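Local coordinates for protein tyrosyl-tRNA synthetase (Aeropyrum pernix, PDB 2CYA) that probably activates tyrosine with ATP to tyrosyl-AMP and transfers the amino acid to the acceptor end of tRNA(Tyr), at residues 48-53 / 237-242; 75-80 / 166-171; 79-84 / 160-165; 178-183 / 207-212. All blocks are in the same frame, centred on the assembly; numbering follows the deposited sequence.

Contact 1 (48-53 / 237-242); sequences AHIGWL and VKMSKS. With SO4 (sulfate ion), chain C.
His-49 and Met-239 are brought together by their first torsions: chi1 of 56° sets the imidazole between its backbone N and carbonyl carbon, while Met-239 extends with CG opposite its backbone N (chi1 -170°). The two side chains overlap head to tail. CG of Met-239 lies over one face of the His-49 ring as a CH-pi contact, 4.3 Å from the centroid, and SD goes on to CG1 of Ile-50 at 3.7 Å. A flexible, apolar thioether suits this place.

Histidine suits its own because both nitrogens work. ND1 accepts from Gly-51 N (3.0 Å), capping the turn into the helix, and NE2 gives to O4 of a sulfate at 3.0 Å. The ion, probably from the crystallisation liquor, may mark an ATP phosphate site. Trp-52 NE1 (2.9 Å) and Lys-241 NZ (2.8 Å) reach that same O4, and Ser-45 also holds the lysine. A leucine replacing His-49 would probably leave O4 one donor short and Gly-51 N without its cap.

His-49, Trp-52 and Lys-241, inferred to bind ATP, belong to the class I HIGH-like and KMSKS signatures. Loop 237-242 faces the start of helix 51-64, while Ile-50 packs on helices 275-284 and 323-346.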
loop_
_atom_site.group_PDB
_atom_site.type_symbol
_atom_site.label_atom_id
_atom_site.label_comp_id
_atom_site.label_asym_id
_atom_site.label_seq_id
_atom_site.Cartn_x
_atom_site.Cartn_y
_atom_site.Cartn_z
ATOM N N ALA A 48 19.924 1.612 20.490
ATOM C CA ALA A 48 19.894 3.061 20.521
ATOM C C ALA A 48 21.292 3.667 20.713
ATOM O O ALA A 48 22.081 3.193 21.529
ATOM C CB ALA A 48 18.980 3.525 21.628
ATOM N N HIS A 49 21.600 4.700 19.939
ATOM C CA HIS A 49 22.873 5.380 20.100
ATOM C C HIS A 49 22.535 6.789 20.601
ATOM O O HIS A 49 21.369 7.173 20.633
ATOM C CB HIS A 49 23.669 5.388 18.790
ATOM C CG HIS A 49 22.943 5.993 17.635
ATOM N ND1 HIS A 49 22.746 7.352 17.510
ATOM C CD2 HIS A 49 22.407 5.430 16.527
ATOM C CE1 HIS A 49 22.120 7.599 16.371
ATOM N NE2 HIS A 49 21.904 6.451 15.755
ATOM N N ILE A 50 23.534 7.568 20.986
ATOM C CA ILE A 50 23.236 8.865 21.573
ATOM C C ILE A 50 22.491 9.858 20.700
ATOM O O ILE A 50 21.891 10.799 21.215
ATOM C CB ILE A 50 24.517 9.512 22.125
ATOM C CG1 ILE A 50 25.549 9.730 20.995
ATOM C CG2 ILE A 50 25.087 8.612 23.225
ATOM C CD1 ILE A 50 26.788 10.491 21.466
ATOM N N GLY A 51 22.507 9.639 19.386
ATOM C CA GLY A 51 21.826 10.552 18.490
ATOM C C GLY A 51 20.342 10.613 18.747
ATOM O O GLY A 51 19.705 11.657 18.584
ATOM N N TRP A 52 19.786 9.484 19.163
ATOM C CA TRP A 52 18.360 9.392 19.438
ATOM C C TRP A 52 17.978 10.174 20.684
ATOM O O TRP A 52 16.808 10.544 20.847
ATOM C CB TRP A 52 17.944 7.925 19.606
ATOM C CG TRP A 52 18.053 7.111 18.341
ATOM C CD1 TRP A 52 18.543 7.533 17.123
ATOM C CD2 TRP A 52 17.718 5.727 18.177
ATOM N NE1 TRP A 52 18.540 6.489 16.223
ATOM C CE2 TRP A 52 18.042 5.370 16.843
ATOM C CE3 TRP A 52 17.178 4.751 19.026
ATOM C CZ2 TRP A 52 17.844 4.072 16.344
ATOM C CZ3 TRP A 52 16.980 3.459 18.527
ATOM C CH2 TRP A 52 17.315 3.135 17.197
ATOM N N LEU A 53 18.955 10.433 21.556
ATOM C CA LEU A 53 18.670 11.169 22.791
ATOM C C LEU A 53 18.127 12.561 22.447
ATOM O O LEU A 53 17.263 13.093 23.150
ATOM C CB LEU A 53 19.932 11.275 23.669
ATOM C CG LEU A 53 20.444 10.013 24.402
ATOM C CD1 LEU A 53 21.743 10.328 25.139
ATOM C CD2 LEU A 53 19.387 9.512 25.407
ATOM N N VAL A 237 27.356 12.304 6.715
ATOM C CA VAL A 237 27.035 10.957 7.175
ATOM C C VAL A 237 26.461 11.012 8.592
ATOM O O VAL A 237 27.095 11.533 9.511
ATOM C CB VAL A 237 28.294 10.052 7.174
ATOM C CG1 VAL A 237 27.917 8.635 7.578
ATOM C CG2 VAL A 237 28.943 10.060 5.797
ATOM N N LYS A 238 25.256 10.472 8.755
ATOM C CA LYS A 238 24.571 10.451 10.046
ATOM C C LYS A 238 25.168 9.396 10.974
ATOM O O LYS A 238 25.841 8.468 10.522
ATOM C CB LYS A 238 23.082 10.145 9.842
ATOM C CG LYS A 238 22.408 10.994 8.767
ATOM C CD LYS A 238 20.949 10.594 8.562
ATOM C CE LYS A 238 20.313 11.395 7.432
ATOM N NZ LYS A 238 20.419 12.868 7.653
ATOM N N MET A 239 24.926 9.544 12.273
ATOM C CA MET A 239 25.422 8.575 13.241
ATOM C C MET A 239 24.443 7.397 13.200
ATOM O O MET A 239 23.231 7.586 13.315
ATOM C CB MET A 239 25.461 9.185 14.651
ATOM C CG MET A 239 26.184 8.311 15.677
ATOM S SD MET A 239 26.077 8.847 17.421
ATOM C CE MET A 239 27.623 9.728 17.607
ATOM N N SER A 240 24.958 6.189 13.012
ATOM C CA SER A 240 24.101 5.009 12.955
ATOM C C SER A 240 24.887 3.751 13.297
ATOM O O SER A 240 26.112 3.795 13.431
ATOM C CB SER A 240 23.473 4.869 11.559
ATOM O OG SER A 240 24.452 4.640 10.559
ATOM N N LYS A 241 24.179 2.632 13.428
ATOM C CA LYS A 241 24.800 1.351 13.767
ATOM C C LYS A 241 25.706 0.746 12.677
ATOM O O LYS A 241 26.297 -0.316 12.884
ATOM C CB LYS A 241 23.715 0.335 14.154
ATOM C CG LYS A 241 22.938 0.684 15.426
ATOM C CD LYS A 241 21.890 1.764 15.204
ATOM C CE LYS A 241 20.745 1.236 14.352
ATOM N NZ LYS A 241 19.705 2.262 14.099
ATOM N N SER A 242 25.820 1.426 11.534
ATOM C CA SER A 242 26.650 0.961 10.411
ATOM C C SER A 242 28.087 0.617 10.830
ATOM O O SER A 242 28.488 -0.549 10.806
ATOM C CB SER A 242 26.684 2.027 9.306
ATOM O OG SER A 242 25.377 2.385 8.883
HETATM S S SO4 C . 19.537 5.474 12.700
HETATM O O1 SO4 C . 20.004 6.929 12.633
HETATM O O2 SO4 C . 18.013 5.483 12.591
HETATM O O3 SO4 C . 20.032 4.819 11.542
HETATM O O4 SO4 C . 19.809 5.064 14.032
#

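Contact 2 (75-80 / 166-171); sequences TWHAYI and PLMQVS
His-77 and Met-168 stand at the closest approach of two nearly antiparallel helices, their CA atoms 8.1 Å apart. The axes of 75-80 and 166-171 run at 168° to each other and come within 10.8 Å, a separation wide enough for side chains of some length to fill.

Met-168 does most of the filling. Its chain leaves the helix extended and then bends at the last torsion (chi3 66°), which folds the methyl CE back over one face of the His-77 ring, offset toward the rim. CE touches NE2 of that ring at 4.1 Å and CB of Trp-76 at 4.0 Å, while SD meets CD1 of Ile-80, also at 4.0 Å. An unbranched, flexible methionine can fit three unlike neighbours in this way. His-77 in turn carries CE1 to within 3.7 Å of CB of Met-168. Its flat ring suits the place, offering a face to CE and an edge to the backbone of the second helix, where Gln-169 N lies near the ring plane without a hydrogen bond, while NE2 keeps a weak hydrogen bond to Asp-172. Trp-76 NE1 donates to Glu-118. Beyond Trp-76 and Ile-80 lies Ile-131 of the second subunit, so this core reaches the dimer interface.

The amide of Gln-169 turns to Gln-187 through an NE2 bond. Gln-169, Gln-187 and Asp-172 are all predicted to bind L-tyrosine, and the pair of helices probably forms part of the wall of the amino acid pocket in the class I catalytic fold.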
loop_
_atom_site.group_PDB
_atom_site.type_symbol
_atom_site.label_atom_id
_atom_site.label_comp_id
_atom_site.label_asym_id
_atom_site.label_seq_id
_atom_site.Cartn_x
_atom_site.Cartn_y
_atom_site.Cartn_z
ATOM N N THR A 75 7.494 -0.357 13.452
ATOM C CA THR A 75 8.039 -1.667 13.149
ATOM C C THR A 75 7.877 -2.100 11.702
ATOM O O THR A 75 8.800 -2.683 11.135
ATOM C CB THR A 75 7.429 -2.747 14.065
ATOM O OG1 THR A 75 6.023 -2.845 13.822
ATOM C CG2 THR A 75 7.676 -2.391 15.551
ATOM N N TRP A 76 6.725 -1.810 11.100
ATOM C CA TRP A 76 6.509 -2.192 9.710
ATOM C C TRP A 76 7.428 -1.385 8.790
ATOM O O TRP A 76 7.918 -1.886 7.778
ATOM C CB TRP A 76 5.025 -2.011 9.332
ATOM C CG TRP A 76 4.173 -3.138 9.857
ATOM C CD1 TRP A 76 4.257 -3.728 11.087
ATOM C CD2 TRP A 76 3.115 -3.814 9.161
ATOM N NE1 TRP A 76 3.317 -4.730 11.202
ATOM C CE2 TRP A 76 2.608 -4.806 10.031
ATOM C CE3 TRP A 76 2.550 -3.681 7.886
ATOM C CZ2 TRP A 76 1.564 -5.660 9.665
ATOM C CZ3 TRP A 76 1.504 -4.533 7.521
ATOM C CH2 TRP A 76 1.026 -5.505 8.408
ATOM N N HIS A 77 7.688 -0.141 9.159
ATOM C CA HIS A 77 8.566 0.698 8.364
ATOM C C HIS A 77 9.980 0.120 8.419
ATOM O O HIS A 77 10.676 0.093 7.413
ATOM C CB HIS A 77 8.574 2.127 8.917
ATOM C CG HIS A 77 7.224 2.772 8.932
ATOM N ND1 HIS A 77 6.832 3.697 7.990
ATOM C CD2 HIS A 77 6.171 2.616 9.772
ATOM C CE1 HIS A 77 5.599 4.090 8.249
ATOM N NE2 HIS A 77 5.173 3.452 9.326
ATOM N N ALA A 78 10.401 -0.330 9.604
ATOM C CA ALA A 78 11.746 -0.896 9.779
ATOM C C ALA A 78 11.843 -2.155 8.924
ATOM O O ALA A 78 12.875 -2.434 8.291
ATOM C CB ALA A 78 11.991 -1.243 11.253
ATOM N N TYR A 79 10.762 -2.921 8.913
ATOM C CA TYR A 79 10.748 -4.134 8.104
ATOM C C TYR A 79 10.930 -3.735 6.642
ATOM O O TYR A 79 11.735 -4.315 5.931
ATOM C CB TYR A 79 9.430 -4.877 8.258
ATOM C CG TYR A 79 9.349 -6.135 7.411
ATOM C CD1 TYR A 79 10.001 -7.306 7.794
ATOM C CD2 TYR A 79 8.605 -6.154 6.238
ATOM C CE1 TYR A 79 9.905 -8.467 7.026
ATOM C CE2 TYR A 79 8.502 -7.310 5.465
ATOM C CZ TYR A 79 9.149 -8.460 5.864
ATOM O OH TYR A 79 9.006 -9.611 5.113
ATOM N N ILE A 80 10.188 -2.731 6.199
ATOM C CA ILE A 80 10.310 -2.304 4.814
ATOM C C ILE A 80 11.758 -1.977 4.472
ATOM O O ILE A 80 12.224 -2.312 3.385
ATOM C CB ILE A 80 9.382 -1.109 4.513
ATOM C CG1 ILE A 80 7.928 -1.609 4.508
ATOM C CG2 ILE A 80 9.747 -0.473 3.173
ATOM C CD1 ILE A 80 6.898 -0.518 4.343
ATOM N N PRO A 166 6.495 6.159 2.604
ATOM C CA PRO A 166 6.015 7.542 2.798
ATOM C C PRO A 166 4.493 7.620 2.925
ATOM O O PRO A 166 3.950 8.412 3.709
ATOM C CB PRO A 166 6.487 8.258 1.532
ATOM C CG PRO A 166 7.628 7.427 1.045
ATOM C CD PRO A 166 7.230 6.024 1.332
ATOM N N LEU A 167 3.804 6.827 2.114
ATOM C CA LEU A 167 2.349 6.793 2.123
ATOM C C LEU A 167 1.904 6.384 3.531
ATOM O O LEU A 167 0.993 6.974 4.104
ATOM C CB LEU A 167 1.845 5.783 1.079
ATOM C CG LEU A 167 1.359 6.243 -0.311
ATOM C CD1 LEU A 167 1.953 7.572 -0.695
ATOM C CD2 LEU A 167 1.679 5.147 -1.362
ATOM N N MET A 168 2.573 5.383 4.085
ATOM C CA MET A 168 2.262 4.910 5.433
ATOM C C MET A 168 2.662 5.942 6.486
ATOM O O MET A 168 1.968 6.106 7.487
ATOM C CB MET A 168 2.989 3.590 5.718
ATOM C CG MET A 168 2.327 2.377 5.035
ATOM S SD MET A 168 3.287 0.884 5.283
ATOM C CE MET A 168 3.102 0.688 7.113
ATOM N N GLN A 169 3.786 6.621 6.260
ATOM C CA GLN A 169 4.261 7.627 7.202
ATOM C C GLN A 169 3.210 8.724 7.329
ATOM O O GLN A 169 2.776 9.052 8.438
ATOM C CB GLN A 169 5.609 8.199 6.742
ATOM C CG GLN A 169 6.250 9.129 7.776
ATOM C CD GLN A 169 7.774 9.172 7.674
ATOM O OE1 GLN A 169 8.362 8.708 6.687
ATOM N NE2 GLN A 169 8.420 9.728 8.700
ATOM N N VAL A 170 2.768 9.259 6.196
ATOM C CA VAL A 170 1.741 10.300 6.190
ATOM C C VAL A 170 0.436 9.765 6.812
ATOM O O VAL A 170 -0.239 10.464 7.577
ATOM C CB VAL A 170 1.454 10.774 4.743
ATOM C CG1 VAL A 170 0.281 11.729 4.723
ATOM C CG2 VAL A 170 2.694 11.443 4.158
ATOM N N SER A 171 0.080 8.522 6.496
ATOM C CA SER A 171 -1.149 7.970 7.033
ATOM C C SER A 171 -1.093 7.777 8.539
ATOM O O SER A 171 -2.121 7.845 9.200
ATOM C CB SER A 171 -1.490 6.644 6.342
ATOM O OG SER A 171 -1.703 6.860 4.958
#

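Contact 3 (79-84 / 160-165); sequences YINDKL and ASKLIY
Asn-81 reaches between Lys-162 and Tyr-165, and its two polar atoms have different partners. CB is a spacer that meets nothing in 160-165; CG comes to 4.0 Å from CE1 of Tyr-165. There the amide divides. OD1 accepts from Lys-162 NZ at 3.1 Å, the donor lying in the carbonyl plane with a C=O...N angle of 151°. ND2 lies 3.2 Å from CE1 of Tyr-165, the amide and ring planes 30° apart, and donates to Glu-43, which also takes the tyrosine hydroxyl. An acceptor and a donor on one short stem suit this place. Lys-162 reaches it by bending at chi2 (-65°), its outer chain extended.

With an alanine at position 81, Lys-162 NZ is likely to lose its acceptor here and Glu-43 one of its donors.

Beside these polar groups, CG2 of Ile-80 meets Ser-161 O at 3.6 Å and comes to the edge of the tyrosine ring at CD1, 4.0 Å away. Asn-81 is the first residue beyond helix 75-80, which ends in a Schellman motif with Asp-82 as C-prime. The turn faces the start of helix 161-175, Tyr-165 being a predicted tyrosine-binding residue, and Asp-82 forms a salt bridge with Lys-135 of the second subunit.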
loop_
_atom_site.group_PDB
_atom_site.type_symbol
_atom_site.label_atom_id
_atom_site.label_comp_id
_atom_site.label_asym_id
_atom_site.label_seq_id
_atom_site.Cartn_x
_atom_site.Cartn_y
_atom_site.Cartn_z
ATOM N N TYR A 79 10.762 -2.921 8.913
ATOM C CA TYR A 79 10.748 -4.134 8.104
ATOM C C TYR A 79 10.930 -3.735 6.642
ATOM O O TYR A 79 11.735 -4.315 5.931
ATOM C CB TYR A 79 9.430 -4.877 8.258
ATOM C CG TYR A 79 9.349 -6.135 7.411
ATOM C CD1 TYR A 79 10.001 -7.306 7.794
ATOM C CD2 TYR A 79 8.605 -6.154 6.238
ATOM C CE1 TYR A 79 9.905 -8.467 7.026
ATOM C CE2 TYR A 79 8.502 -7.310 5.465
ATOM C CZ TYR A 79 9.149 -8.460 5.864
ATOM O OH TYR A 79 9.006 -9.611 5.113
ATOM N N ILE A 80 10.188 -2.731 6.199
ATOM C CA ILE A 80 10.310 -2.304 4.814
ATOM C C ILE A 80 11.758 -1.977 4.472
ATOM O O ILE A 80 12.224 -2.312 3.385
ATOM C CB ILE A 80 9.382 -1.109 4.513
ATOM C CG1 ILE A 80 7.928 -1.609 4.508
ATOM C CG2 ILE A 80 9.747 -0.473 3.173
ATOM C CD1 ILE A 80 6.898 -0.518 4.343
ATOM N N ASN A 81 12.479 -1.352 5.406
ATOM C CA ASN A 81 13.886 -1.030 5.175
ATOM C C ASN A 81 14.827 -2.180 5.551
ATOM O O ASN A 81 16.032 -1.983 5.683
ATOM C CB ASN A 81 14.292 0.222 5.957
ATOM C CG ASN A 81 13.854 1.494 5.279
ATOM O OD1 ASN A 81 13.762 1.552 4.054
ATOM N ND2 ASN A 81 13.600 2.531 6.066
ATOM N N ASP A 82 14.272 -3.372 5.741
ATOM C CA ASP A 82 15.058 -4.549 6.096
ATOM C C ASP A 82 15.977 -4.429 7.318
ATOM O O ASP A 82 17.000 -5.126 7.402
ATOM C CB ASP A 82 15.882 -4.999 4.888
ATOM C CG ASP A 82 15.010 -5.422 3.725
ATOM O OD1 ASP A 82 14.153 -6.317 3.924
ATOM O OD2 ASP A 82 15.182 -4.853 2.624
ATOM N N LYS A 83 15.623 -3.564 8.266
ATOM C CA LYS A 83 16.441 -3.412 9.461
ATOM C C LYS A 83 16.450 -4.732 10.221
ATOM O O LYS A 83 15.445 -5.434 10.249
ATOM C CB LYS A 83 15.885 -2.290 10.352
ATOM C CG LYS A 83 15.950 -0.915 9.703
ATOM C CD LYS A 83 17.374 -0.595 9.263
ATOM C CE LYS A 83 17.431 0.677 8.446
ATOM N NZ LYS A 83 16.698 1.795 9.134
ATOM N N LEU A 84 17.585 -5.068 10.833
ATOM C CA LEU A 84 17.713 -6.311 11.592
ATOM C C LEU A 84 17.230 -7.520 10.770
ATOM O O LEU A 84 16.604 -8.451 11.285
ATOM C CB LEU A 84 16.943 -6.188 12.919
ATOM C CG LEU A 84 17.465 -5.047 13.824
ATOM C CD1 LEU A 84 16.538 -4.837 15.019
ATOM C CD2 LEU A 84 18.884 -5.370 14.299
ATOM N N ALA A 160 9.077 -1.277 -5.104
ATOM C CA ALA A 160 7.788 -0.663 -4.785
ATOM C C ALA A 160 7.494 -0.376 -3.313
ATOM O O ALA A 160 6.803 0.590 -2.998
ATOM C CB ALA A 160 6.653 -1.511 -5.382
ATOM N N SER A 161 7.998 -1.207 -2.412
ATOM C CA SER A 161 7.750 -0.989 -0.997
ATOM C C SER A 161 8.294 0.372 -0.539
ATOM O O SER A 161 7.848 0.917 0.471
ATOM C CB SER A 161 8.369 -2.123 -0.180
ATOM O OG SER A 161 9.779 -2.092 -0.269
ATOM N N LYS A 162 9.232 0.933 -1.300
ATOM C CA LYS A 162 9.824 2.226 -0.964
ATOM C C LYS A 162 8.853 3.364 -1.204
ATOM O O LYS A 162 8.992 4.435 -0.618
ATOM C CB LYS A 162 11.099 2.488 -1.778
ATOM C CG LYS A 162 12.188 1.444 -1.620
ATOM C CD LYS A 162 12.746 1.414 -0.213
ATOM C CE LYS A 162 13.937 0.469 -0.117
ATOM N NZ LYS A 162 14.606 0.589 1.203
ATOM N N LEU A 163 7.883 3.151 -2.088
ATOM C CA LEU A 163 6.886 4.178 -2.358
ATOM C C LEU A 163 5.776 4.081 -1.321
ATOM O O LEU A 163 5.134 5.071 -0.989
ATOM C CB LEU A 163 6.290 4.020 -3.760
ATOM C CG LEU A 163 6.952 4.839 -4.878
ATOM C CD1 LEU A 163 8.415 4.427 -5.052
ATOM C CD2 LEU A 163 6.174 4.631 -6.167
ATOM N N ILE A 164 5.550 2.884 -0.803
ATOM C CA ILE A 164 4.515 2.700 0.206
ATOM C C ILE A 164 4.930 3.312 1.554
ATOM O O ILE A 164 4.091 3.836 2.284
ATOM C CB ILE A 164 4.197 1.195 0.383
ATOM C CG1 ILE A 164 3.502 0.669 -0.877
ATOM C CG2 ILE A 164 3.276 0.970 1.554
ATOM C CD1 ILE A 164 3.083 -0.799 -0.770
ATOM N N TYR A 165 6.229 3.259 1.849
ATOM C CA TYR A 165 6.793 3.767 3.106
ATOM C C TYR A 165 6.226 5.148 3.444
ATOM O O TYR A 165 5.519 5.305 4.425
ATOM C CB TYR A 165 8.333 3.797 2.997
ATOM C CG TYR A 165 9.078 4.133 4.265
ATOM C CD1 TYR A 165 9.776 3.158 4.959
ATOM C CD2 TYR A 165 9.099 5.443 4.764
ATOM C CE1 TYR A 165 10.492 3.471 6.125
ATOM C CE2 TYR A 165 9.801 5.767 5.924
ATOM C CZ TYR A 165 10.497 4.778 6.599
ATOM O OH TYR A 165 11.185 5.093 7.754
#

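Contact 4 (178-183 / 207-212); sequences LDIALG and VAIHTP
Ile-180 pairs with Val-207 and Leu-182 with Ile-209 in two parallel strands whose axes approach to 4.7 Å at 16°. The hydrogen bonds zigzag between them: Val-207 N to Asp-179 O (2.8 Å), Ala-181 N to Val-207 O, Ile-209 N to Ala-181 O, Gly-183 N to Ile-209 O, and finally Thr-211 N to Gly-183 O (2.9 Å).

One face of the sheet is branched and apolar. CG2 of Ile-180 presses on CD1 of Ile-209 at 3.5 Å, crossing at a slant, while Ile-180 and Val-207 lie side by side. Leu-182, with CG opposite its backbone N (chi1 170°), sends CD1 to CG2 of Ile-209 at 3.7 Å and on to CG2 of Thr-211 at 3.8 Å. The beta-branched Ile-180, Val-207 and Ile-209 suit extended strands, and Leu-182 adds reach. Helix 23-32 meets Ile-180 and Val-207; helix 51-64 meets Leu-182 and Thr-211. The other face is lean: Ala-181 and Ala-208 both touch His-191 of helix 188-198, and Gly-183 adds no bulk where Gln-187 and a bound sulfate lie near.

On the alanine face, His-210 is polar. Its ring edge faces Gly-183 O, with CD2 at 3.7 Å. Strand, helix 188-198 and strand make a beta-alpha-beta unit of the Rossmann-like core. The five strand bonds satisfy the backbone groups they join, and Glu-19 and His-191 engage the two imidazole nitrogens, the glutamate probably favouring a proton on ND1.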
loop_
_atom_site.group_PDB
_atom_site.type_symbol
_atom_site.label_atom_id
_atom_site.label_comp_id
_atom_site.label_asym_id
_atom_site.label_seq_id
_atom_site.Cartn_x
_atom_site.Cartn_y
_atom_site.Cartn_z
ATOM N N LEU A 178 -3.093 13.856 14.394
ATOM C CA LEU A 178 -2.084 14.746 14.942
ATOM C C LEU A 178 -2.063 16.195 14.462
ATOM O O LEU A 178 -2.328 16.492 13.282
ATOM C CB LEU A 178 -0.706 14.151 14.683
ATOM C CG LEU A 178 -0.473 12.727 15.167
ATOM C CD1 LEU A 178 0.936 12.325 14.703
ATOM C CD2 LEU A 178 -0.625 12.620 16.713
ATOM N N ASP A 179 -1.721 17.088 15.391
ATOM C CA ASP A 179 -1.569 18.514 15.078
ATOM C C ASP A 179 -0.079 18.765 14.832
ATOM O O ASP A 179 0.294 19.730 14.158
ATOM C CB ASP A 179 -2.024 19.367 16.264
ATOM C CG ASP A 179 -3.461 19.155 16.587
ATOM O OD1 ASP A 179 -4.306 19.601 15.796
ATOM O OD2 ASP A 179 -3.745 18.523 17.612
ATOM N N ILE A 180 0.759 17.889 15.389
ATOM C CA ILE A 180 2.216 18.010 15.277
ATOM C C ILE A 180 2.967 16.708 15.000
ATOM O O ILE A 180 2.706 15.679 15.608
ATOM C CB ILE A 180 2.838 18.564 16.582
ATOM C CG1 ILE A 180 2.298 19.956 16.911
ATOM C CG2 ILE A 180 4.347 18.621 16.436
ATOM C CD1 ILE A 180 2.690 20.403 18.315
ATOM N N ALA A 181 3.949 16.794 14.120
ATOM C CA ALA A 181 4.789 15.664 13.770
ATOM C C ALA A 181 6.236 16.025 14.130
ATOM O O ALA A 181 6.834 16.903 13.512
ATOM C CB ALA A 181 4.681 15.377 12.270
ATOM N N LEU A 182 6.787 15.372 15.145
ATOM C CA LEU A 182 8.169 15.612 15.531
ATOM C C LEU A 182 9.027 14.555 14.844
ATOM O O LEU A 182 8.596 13.419 14.666
ATOM C CB LEU A 182 8.325 15.471 17.047
ATOM C CG LEU A 182 9.752 15.449 17.602
ATOM C CD1 LEU A 182 10.329 16.856 17.512
ATOM C CD2 LEU A 182 9.755 14.967 19.064
ATOM N N GLY A 183 10.237 14.928 14.455
ATOM C CA GLY A 183 11.121 13.972 13.830
ATOM C C GLY A 183 12.444 14.608 13.463
ATOM O O GLY A 183 12.594 15.834 13.509
ATOM N N VAL A 207 1.883 20.526 11.975
ATOM C CA VAL A 207 3.036 21.401 12.145
ATOM C C VAL A 207 4.215 20.411 12.247
ATOM O O VAL A 207 4.186 19.509 13.084
ATOM C CB VAL A 207 2.959 22.179 13.475
ATOM C CG1 VAL A 207 4.338 22.733 13.820
ATOM C CG2 VAL A 207 1.908 23.313 13.376
ATOM N N ALA A 208 5.226 20.568 11.393
ATOM C CA ALA A 208 6.397 19.701 11.397
ATOM C C ALA A 208 7.546 20.272 12.238
ATOM O O ALA A 208 8.045 21.365 11.944
ATOM C CB ALA A 208 6.887 19.473 9.942
ATOM N N ILE A 209 7.982 19.527 13.256
ATOM C CA ILE A 209 9.088 19.970 14.128
ATOM C C ILE A 209 10.271 19.030 13.969
ATOM O O ILE A 209 10.217 17.860 14.368
ATOM C CB ILE A 209 8.667 20.013 15.627
ATOM C CG1 ILE A 209 7.557 21.047 15.830
ATOM C CG2 ILE A 209 9.879 20.360 16.505
ATOM C CD1 ILE A 209 6.879 20.972 17.160
ATOM N N HIS A 210 11.351 19.555 13.404
ATOM C CA HIS A 210 12.534 18.760 13.134
ATOM C C HIS A 210 13.740 19.003 14.038
ATOM O O HIS A 210 14.190 20.144 14.216
ATOM C CB HIS A 210 12.919 18.960 11.664
ATOM C CG HIS A 210 11.807 18.624 10.717
ATOM N ND1 HIS A 210 11.519 19.373 9.599
ATOM C CD2 HIS A 210 10.878 17.635 10.755
ATOM C CE1 HIS A 210 10.461 18.865 8.989
ATOM N NE2 HIS A 210 10.053 17.807 9.671
ATOM N N THR A 211 14.251 17.901 14.586
ATOM C CA THR A 211 15.411 17.898 15.455
ATOM C C THR A 211 16.675 17.613 14.635
ATOM O O THR A 211 16.615 16.997 13.568
ATOM C CB THR A 211 15.269 16.820 16.544
ATOM O OG1 THR A 211 15.007 15.552 15.936
ATOM C CG2 THR A 211 14.127 17.176 17.476
ATOM N N PRO A 212 17.837 18.074 15.122
ATOM C CA PRO A 212 19.110 17.864 14.424
ATOM C C PRO A 212 19.582 16.408 14.463
ATOM O O PRO A 212 19.308 15.674 15.405
ATOM C CB PRO A 212 20.067 18.812 15.161
ATOM C CG PRO A 212 19.531 18.788 16.565
ATOM C CD PRO A 212 18.024 18.878 16.346
#

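Overall arrangement
Contact 4 is a fully buried strand pair in the central sheet, held by backbone hydrogen bonds and aliphatic packing. Contact 2 is buried too, but joins helices by side-chain packing, with no hydrogen bond across. Contact 3 continues it along the same helices, 75-80 and 161-175, and shares Tyr-79 and Ile-80; their centres lie 7 Å apart, and both touch the second subunit. Toward the helix ends the chemistry turns from apolar to polar. Contact 1, partly buried and about 19 to 20 Å from the other centres, joins a helix start to a loop and gathers donors round an anion. Contacts 2 and 3 border the predicted tyrosine pocket, one face of contact 4 lies near it, and contact 1 borders the inferred ATP site.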